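Local coordinates for protein XPF endonuclease (Aeropyrum pernix, PDB 2BGW) that probably acts as a magnesium-binding, structure-specific DNA endonuclease that nicks near junctions of duplex and single-stranded DNA in nucleotide excision repair, at residues Ile49-Lys54 against Phe83-Gly88; Ser24-Leu29 against Leu128-Leu133; Tyr43-Ser48 against Ser132-Ser137. One frame throughout, in Å; residues are numbered along the deposited sequence.

Contact 1. Residues Ile49-Lys54 against Phe83-Gly88. With MG (magnesium ion), chain E; SO4 (sulfate ion), chain G.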
# COMPACT_ATOMS: atom_id res chain seq x y z
N ILE A 49 2.30 -1.63 -6.63
CA ILE A 49 1.33 -0.74 -6.04
C ILE A 49 0.02 -1.45 -5.70
O ILE A 49 -0.69 -1.89 -6.59
CB ILE A 49 1.06 0.46 -6.95
CG1 ILE A 49 2.37 1.21 -7.20
CG2 ILE A 49 0.02 1.33 -6.32
CD1 ILE A 49 2.29 2.49 -7.99
N ILE A 50 -0.28 -1.56 -4.42
CA ILE A 50 -1.56 -2.11 -4.01
C ILE A 50 -2.43 -0.96 -3.49
O ILE A 50 -1.91 0.01 -2.92
CB ILE A 50 -1.40 -3.26 -2.96
CG1 ILE A 50 -2.69 -4.02 -2.77
CG2 ILE A 50 -0.98 -2.72 -1.62
CD1 ILE A 50 -2.93 -5.02 -3.81
N VAL A 51 -3.74 -1.08 -3.70
CA VAL A 51 -4.72 -0.08 -3.30
C VAL A 51 -5.77 -0.76 -2.44
O VAL A 51 -6.30 -1.83 -2.79
CB VAL A 51 -5.41 0.55 -4.55
CG1 VAL A 51 -6.68 1.32 -4.17
CG2 VAL A 51 -4.46 1.45 -5.28
N GLU A 52 -6.08 -0.11 -1.32
CA GLU A 52 -7.07 -0.58 -0.37
C GLU A 52 -8.09 0.52 -0.35
O GLU A 52 -7.75 1.66 -0.09
CB GLU A 52 -6.39 -0.79 1.01
CG GLU A 52 -7.26 -1.15 2.21
CD GLU A 52 -8.36 -2.17 1.90
OE1 GLU A 52 -8.11 -3.18 1.19
OE2 GLU A 52 -9.50 -1.97 2.39
N ARG A 53 -9.33 0.21 -0.69
CA ARG A 53 -10.39 1.22 -0.78
C ARG A 53 -11.24 1.16 0.45
O ARG A 53 -11.68 0.09 0.84
CB ARG A 53 -11.29 0.99 -1.99
CG ARG A 53 -12.40 1.99 -2.10
CD ARG A 53 -13.49 1.47 -3.02
NE ARG A 53 -14.70 2.29 -3.00
CZ ARG A 53 -15.90 1.86 -2.60
NH1 ARG A 53 -16.06 0.61 -2.20
NH2 ARG A 53 -16.95 2.67 -2.63
N LYS A 54 -11.49 2.32 1.05
CA LYS A 54 -12.29 2.41 2.27
C LYS A 54 -13.14 3.67 2.27
O LYS A 54 -12.64 4.76 2.00
CB LYS A 54 -11.35 2.42 3.46
CG LYS A 54 -11.62 1.33 4.40
CD LYS A 54 -10.37 0.64 4.79
CE LYS A 54 -10.71 -0.79 5.08
NZ LYS A 54 -9.65 -1.31 5.94
N PHE A 83 -1.40 2.40 -1.20
CA PHE A 83 -2.32 3.53 -1.17
C PHE A 83 -3.53 3.07 -0.47
O PHE A 83 -4.11 2.05 -0.86
CB PHE A 83 -2.72 4.00 -2.57
CG PHE A 83 -1.65 4.78 -3.26
CD1 PHE A 83 -0.91 4.21 -4.27
CD2 PHE A 83 -1.36 6.10 -2.88
CE1 PHE A 83 0.08 4.94 -4.90
CE2 PHE A 83 -0.35 6.84 -3.51
CZ PHE A 83 0.37 6.25 -4.51
N ILE A 84 -3.92 3.80 0.59
CA ILE A 84 -5.28 3.66 1.12
C ILE A 84 -6.07 4.84 0.65
O ILE A 84 -5.66 5.99 0.84
CB ILE A 84 -5.33 3.62 2.63
CG1 ILE A 84 -4.75 2.29 3.12
CG2 ILE A 84 -6.77 3.77 3.07
CD1 ILE A 84 -4.24 2.32 4.52
N ILE A 85 -7.17 4.56 -0.01
CA ILE A 85 -7.99 5.62 -0.54
C ILE A 85 -9.19 5.75 0.34
O ILE A 85 -9.98 4.81 0.46
CB ILE A 85 -8.47 5.33 -1.99
CG1 ILE A 85 -7.31 5.51 -2.98
CG2 ILE A 85 -9.67 6.22 -2.34
CD1 ILE A 85 -7.58 4.91 -4.32
N VAL A 86 -9.34 6.92 0.94
CA VAL A 86 -10.49 7.16 1.80
C VAL A 86 -11.58 7.93 1.06
O VAL A 86 -11.40 9.08 0.62
CB VAL A 86 -10.09 7.82 3.10
CG1 VAL A 86 -11.30 7.96 3.98
CG2 VAL A 86 -9.00 6.99 3.81
N GLU A 87 -12.71 7.25 0.91
CA GLU A 87 -13.81 7.74 0.11
C GLU A 87 -14.90 8.39 0.98
O GLU A 87 -15.56 7.70 1.79
CB GLU A 87 -14.38 6.56 -0.67
CG GLU A 87 -15.59 6.84 -1.53
CD GLU A 87 -15.84 5.68 -2.46
OE1 GLU A 87 -14.96 5.43 -3.33
OE2 GLU A 87 -16.90 5.01 -2.33
N GLY A 88 -15.09 9.70 0.80
CA GLY A 88 -16.02 10.45 1.62
C GLY A 88 -15.26 11.30 2.63
O GLY A 88 -14.04 11.21 2.72
MG MG E . -11.42 -2.50 1.30
S SO4 G . -19.35 -0.32 -1.24
O1 SO4 G . -18.37 -0.95 -2.12
O2 SO4 G . -18.70 -0.10 0.06
O3 SO4 G . -19.78 0.98 -1.79
O4 SO4 G . -20.51 -1.22 -1.18
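Glu87 OE1 is gripped twice, by Arg53 NE across the contact and by the hydroxyl of Thr126 on helix 123-137. Arg53 NE reaches Glu87 OE1 over 3.2 Å from within the guanidinium plane, but meets the carboxylate from above its plane, and the two flat groups are turned 59° apart. The arginine gets there by standing with CG anti to its backbone N (chi1 178°) and running extended to NE. NH2 completes the salt bridge at the other carboxylate oxygen, OE2, at a separation too short to be trusted. Beyond it, Arg53 NH1 donates to O1 of a sulfate at 2.8 Å, an anion that Ser20 also binds and that probably came from the crystallisation liquor.

The backbones run parallel, 4.8 Å apart at closest axis approach, as neighbouring central strands of the PD-(D/E)XK nuclease core; Glu52, Arg53 and Lys54 are the ERK of the family signature GDXnERKX3D. Five backbone hydrogen bonds join them, the shortest from Glu87 N to Lys54 O at 2.7 Å; among them Glu52 uses both its N, to Phe83 O, and its O, from Ile85 N.

Side chains alternate between two faces. Glu52 turns to the Ile84 face, touching it through CB, and its chain bends at chi2 to bring OE2 to the magnesium ion at 2.3 Å; Asp42 and, through its backbone O, Arg53 complete the observed metal site. Lys54 NZ is only distantly paired with Glu52 OE2, and its stronger partner is Gln71. On the other face Val51 CG1 meets Ile85 CD1 at 3.7 Å, and Ile49 CG2 comes to the edge of the Phe83 ring, 3.7 Å from CD1. Helix 123-137 covers this face, while Leu111 of the second subunit packs on Ile49 and Phe83.

Contact 2. Residues Ser24-Leu29 against Leu128-Leu133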
# COMPACT_ATOMS: atom_id res chain seq x y z
N SER A 24 -17.20 -0.59 -12.56
CA SER A 24 -17.93 -0.10 -13.76
C SER A 24 -17.48 1.27 -14.16
O SER A 24 -17.36 1.57 -15.34
CB SER A 24 -19.43 -0.06 -13.52
OG SER A 24 -19.82 -1.26 -12.88
N ILE A 25 -17.24 2.12 -13.17
CA ILE A 25 -16.68 3.43 -13.46
C ILE A 25 -15.31 3.28 -14.10
O ILE A 25 -15.04 3.91 -15.12
CB ILE A 25 -16.64 4.34 -12.22
CG1 ILE A 25 -18.03 4.46 -11.62
CG2 ILE A 25 -16.17 5.72 -12.62
CD1 ILE A 25 -18.04 5.15 -10.28
N LEU A 26 -14.47 2.42 -13.51
CA LEU A 26 -13.13 2.15 -14.03
C LEU A 26 -13.15 1.69 -15.47
O LEU A 26 -12.38 2.16 -16.30
CB LEU A 26 -12.42 1.13 -13.17
CG LEU A 26 -11.56 1.73 -12.07
CD1 LEU A 26 -10.98 0.63 -11.22
CD2 LEU A 26 -10.45 2.62 -12.61
N GLU A 27 -14.06 0.78 -15.79
CA GLU A 27 -14.18 0.30 -17.14
C GLU A 27 -14.68 1.41 -18.07
O GLU A 27 -14.34 1.46 -19.25
CB GLU A 27 -15.13 -0.87 -17.17
CG GLU A 27 -14.52 -2.10 -16.65
CD GLU A 27 -15.55 -3.18 -16.52
OE1 GLU A 27 -16.73 -2.90 -16.85
OE2 GLU A 27 -15.19 -4.30 -16.09
N SER A 28 -15.48 2.29 -17.50
CA SER A 28 -16.02 3.39 -18.26
C SER A 28 -14.97 4.41 -18.62
O SER A 28 -15.15 5.12 -19.58
CB SER A 28 -17.10 4.07 -17.47
OG SER A 28 -18.14 4.47 -18.34
N LEU A 29 -13.88 4.47 -17.86
CA LEU A 29 -12.70 5.27 -18.23
C LEU A 29 -11.70 4.48 -19.13
O LEU A 29 -10.55 4.91 -19.33
CB LEU A 29 -12.00 5.81 -16.98
CG LEU A 29 -12.87 6.40 -15.87
CD1 LEU A 29 -12.31 6.03 -14.52
CD2 LEU A 29 -12.98 7.92 -16.02
N LEU A 128 -11.20 7.56 -10.48
CA LEU A 128 -10.23 8.42 -11.15
C LEU A 128 -8.81 8.26 -10.60
O LEU A 128 -7.85 8.17 -11.35
CB LEU A 128 -10.69 9.88 -11.10
CG LEU A 128 -11.95 10.12 -11.94
CD1 LEU A 128 -12.74 11.32 -11.44
CD2 LEU A 128 -11.60 10.27 -13.40
N VAL A 129 -8.69 8.20 -9.28
CA VAL A 129 -7.39 8.12 -8.64
C VAL A 129 -6.75 6.79 -9.00
O VAL A 129 -5.55 6.72 -9.30
CB VAL A 129 -7.54 8.24 -7.11
CG1 VAL A 129 -6.23 8.05 -6.39
CG2 VAL A 129 -8.08 9.59 -6.79
N ILE A 130 -7.54 5.73 -9.00
CA ILE A 130 -6.99 4.42 -9.35
C ILE A 130 -6.51 4.47 -10.79
O ILE A 130 -5.41 4.05 -11.10
CB ILE A 130 -8.01 3.27 -9.16
CG1 ILE A 130 -8.25 3.01 -7.67
CG2 ILE A 130 -7.47 2.00 -9.85
CD1 ILE A 130 -9.48 2.18 -7.39
N GLU A 131 -7.34 5.03 -11.66
CA GLU A 131 -7.03 5.06 -13.08
C GLU A 131 -5.76 5.88 -13.38
O GLU A 131 -4.99 5.53 -14.25
CB GLU A 131 -8.24 5.59 -13.84
CG GLU A 131 -8.12 5.53 -15.31
CD GLU A 131 -7.80 6.84 -15.89
OE1 GLU A 131 -8.27 7.83 -15.36
OE2 GLU A 131 -7.08 6.92 -16.90
N SER A 132 -5.54 6.95 -12.62
CA SER A 132 -4.40 7.81 -12.83
C SER A 132 -3.13 7.13 -12.35
O SER A 132 -2.09 7.24 -12.99
CB SER A 132 -4.63 9.12 -12.09
OG SER A 132 -5.43 10.01 -12.85
N LEU A 133 -3.22 6.45 -11.22
CA LEU A 133 -2.13 5.68 -10.67
C LEU A 133 -1.70 4.57 -11.63
O LEU A 133 -0.51 4.43 -11.92
CB LEU A 133 -2.55 5.10 -9.35
CG LEU A 133 -2.58 6.03 -8.15
CD1 LEU A 133 -3.30 5.32 -7.03
CD2 LEU A 133 -1.19 6.52 -7.69
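Leu29 and Leu128 both hold CG opposite the carbonyl carbon and beside the backbone N (chi1 -44° and -67°), which turns the two leucine ends to one another. Their methyls meet at 3.8 Å, CD2 of Leu29 against CD2 of Leu128, with the side chains crossing at about a right angle. Leu128 leaves its helix pointing away from the 24-29 segment, and it is the end of the chain that returns to make the touch.

Glu131 behaves here as an aliphatic residue. Its CB faces two leucines at once, 3.9 Å from Leu26 CD2 and 4.1 Å from Leu29 CD1. The chain then bends at chi2, and the carboxylate is taken up by a salt bridge from OE2 to Arg135, one turn further along the same helix. The salt bridge probably offsets the charge of this largely buried acid.

Both methyls of Leu26 lie against Ile130 CG2, CD1 at 4.0 Å, again with the side chains at about a right angle, and CD2 reaches on to the CB and N of Glu131. No hydrogen bond links the segments; the nearest CA atoms, those of Leu26 and Glu131, are 6.8 Å apart.

Helix 22-28 is the connection of a beta-alpha-beta crossover between the neighbouring parallel strands 10-14 and 32-36, and Leu29 lies just past its end. On the sheet side of the helix pair, Leu26 and Ile130 both rest on Tyr43 of strand 43-46; Ile130 also reaches Ile85 of strand 81-87, and Tyr103 of the second subunit packs on Leu128.

Contact 3. Residues Tyr43-Ser48 against Ser132-Ser137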
# COMPACT_ATOMS: atom_id res chain seq x y z
N TYR A 43 -7.42 -3.33 -5.04
CA TYR A 43 -7.02 -3.11 -6.41
C TYR A 43 -5.54 -3.30 -6.58
O TYR A 43 -4.76 -2.67 -5.89
CB TYR A 43 -7.41 -1.70 -6.86
CG TYR A 43 -8.87 -1.51 -6.94
CD1 TYR A 43 -9.59 -1.08 -5.83
CD2 TYR A 43 -9.56 -1.78 -8.10
CE1 TYR A 43 -10.96 -0.90 -5.88
CE2 TYR A 43 -10.92 -1.60 -8.17
CZ TYR A 43 -11.61 -1.17 -7.04
OH TYR A 43 -12.96 -1.00 -7.08
N LEU A 44 -5.17 -4.19 -7.49
CA LEU A 44 -3.78 -4.32 -7.91
C LEU A 44 -3.51 -3.38 -9.10
O LEU A 44 -4.03 -3.56 -10.20
CB LEU A 44 -3.44 -5.78 -8.23
CG LEU A 44 -1.97 -6.00 -8.61
CD1 LEU A 44 -1.02 -5.91 -7.43
CD2 LEU A 44 -1.78 -7.29 -9.34
N VAL A 45 -2.65 -2.40 -8.88
CA VAL A 45 -2.46 -1.33 -9.84
C VAL A 45 -1.23 -1.50 -10.76
O VAL A 45 -1.31 -1.25 -11.95
CB VAL A 45 -2.43 0.01 -9.09
CG1 VAL A 45 -1.92 1.11 -9.96
CG2 VAL A 45 -3.80 0.31 -8.61
N SER A 46 -0.10 -1.91 -10.22
CA SER A 46 1.07 -2.15 -11.01
C SER A 46 1.73 -3.23 -10.19
O SER A 46 1.17 -3.63 -9.18
CB SER A 46 1.91 -0.88 -11.10
OG SER A 46 2.73 -0.69 -9.95
N ASP A 47 2.90 -3.72 -10.59
CA ASP A 47 3.49 -4.87 -9.88
C ASP A 47 3.81 -4.57 -8.41
O ASP A 47 3.94 -5.48 -7.60
CB ASP A 47 4.69 -5.52 -10.60
CG ASP A 47 5.08 -6.90 -9.96
OD1 ASP A 47 4.32 -7.90 -10.14
OD2 ASP A 47 6.13 -6.96 -9.23
N SER A 48 3.90 -3.30 -8.06
CA SER A 48 4.33 -2.96 -6.72
C SER A 48 3.49 -1.86 -6.08
O SER A 48 3.92 -1.25 -5.09
CB SER A 48 5.77 -2.52 -6.78
OG SER A 48 5.92 -1.68 -7.92
N SER A 132 -5.54 6.95 -12.62
CA SER A 132 -4.40 7.81 -12.83
C SER A 132 -3.13 7.13 -12.35
O SER A 132 -2.09 7.24 -12.99
CB SER A 132 -4.63 9.12 -12.09
OG SER A 132 -5.43 10.01 -12.85
N LEU A 133 -3.22 6.45 -11.22
CA LEU A 133 -2.13 5.68 -10.67
C LEU A 133 -1.70 4.57 -11.63
O LEU A 133 -0.51 4.43 -11.92
CB LEU A 133 -2.55 5.10 -9.35
CG LEU A 133 -2.58 6.03 -8.15
CD1 LEU A 133 -3.30 5.32 -7.03
CD2 LEU A 133 -1.19 6.52 -7.69
N ALA A 134 -2.67 3.80 -12.10
CA ALA A 134 -2.48 2.82 -13.15
C ALA A 134 -1.68 3.38 -14.30
O ALA A 134 -0.71 2.77 -14.71
CB ALA A 134 -3.82 2.31 -13.68
N ARG A 135 -2.08 4.55 -14.80
CA ARG A 135 -1.40 5.15 -15.93
C ARG A 135 -0.04 5.63 -15.55
O ARG A 135 0.94 5.31 -16.23
CB ARG A 135 -2.19 6.30 -16.47
CG ARG A 135 -3.50 5.90 -17.00
CD ARG A 135 -3.51 6.09 -18.43
NE ARG A 135 -4.67 6.89 -18.79
CZ ARG A 135 -4.64 7.84 -19.72
NH1 ARG A 135 -3.51 8.09 -20.36
NH2 ARG A 135 -5.73 8.52 -20.00
N LEU A 136 0.04 6.39 -14.47
CA LEU A 136 1.30 7.00 -14.11
C LEU A 136 2.43 6.03 -13.86
O LEU A 136 3.58 6.36 -14.06
CB LEU A 136 1.14 7.90 -12.88
CG LEU A 136 0.78 9.36 -13.14
CD1 LEU A 136 -0.08 9.90 -12.01
CD2 LEU A 136 2.03 10.21 -13.37
N SER A 137 2.10 4.83 -13.39
CA SER A 137 3.09 3.94 -12.78
C SER A 137 3.58 2.95 -13.79
O SER A 137 4.61 2.33 -13.62
CB SER A 137 2.47 3.15 -11.63
OG SER A 137 1.53 2.23 -12.16
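Hydrocarbon contact centres on a single methyl, Val45 CG1, which presses against the backbone of helix 123-137 at Leu133 and Ala134. It lies 3.5 Å from Ala134 N, 4.1 Å from Leu133 CB and 4.3 Å from Ala134 CB. With CG1 opposite the backbone N (chi1 167°), that branch is the one delivered to the helix, while CG2 turns toward Val51 on the next strand. The close approach of the Val45 and Ala134 CA atoms, 5.3 Å, is consistent with the small side chain of Ala134.

Strand 43-46 is the first arm of an antiparallel beta-hairpin whose second arm, strand 49-55, carries metal-site residues. The helix runs over the hairpin within the nuclease core, its axis 7.5 Å from that of strand 43-46 and inclined at 26°.

No hydrogen bond crosses between the two serines: Ser46 CB touches Ser137 OG at 3.3 Å, while Ser46 OG and Ser137 OG stay 3.9 Å apart. Ser137 OG donates back to Leu133 O of its own helix at 3.0 Å, approaching 28° out of the carbonyl plane. With an alanine in place of Ser137, Leu133 O would probably keep just the weak backbone bond from that position's N, and a small gap would open beside Ser46 CB. Ser46 OG weakly accepts from Ser48 N in the turn. Ser137 also packs on Ile49 and on Leu111 of the second subunit.

How the contacts relate
Along the chain, contact 1 is nested inside the loops closed by contacts 2 and 3, which both end on helix 123-137 and share Ser132 and Leu133. Contact 1 lies within the mixed sheet, and the other two lie on the face covered by that helix; the three centres lie 11 to 13 Å from one another. Strands 43-46 and 49-55 are sheet neighbours, so contacts 1 and 3 adjoin directly, and Val51, Ile85 and Phe83 meet Ile130, Val129 and Leu133. One continuous hydrophobic layer thus backs the metal-bearing strand, and all three contacts reach the second subunit, tying the nuclease core to the dimer interface.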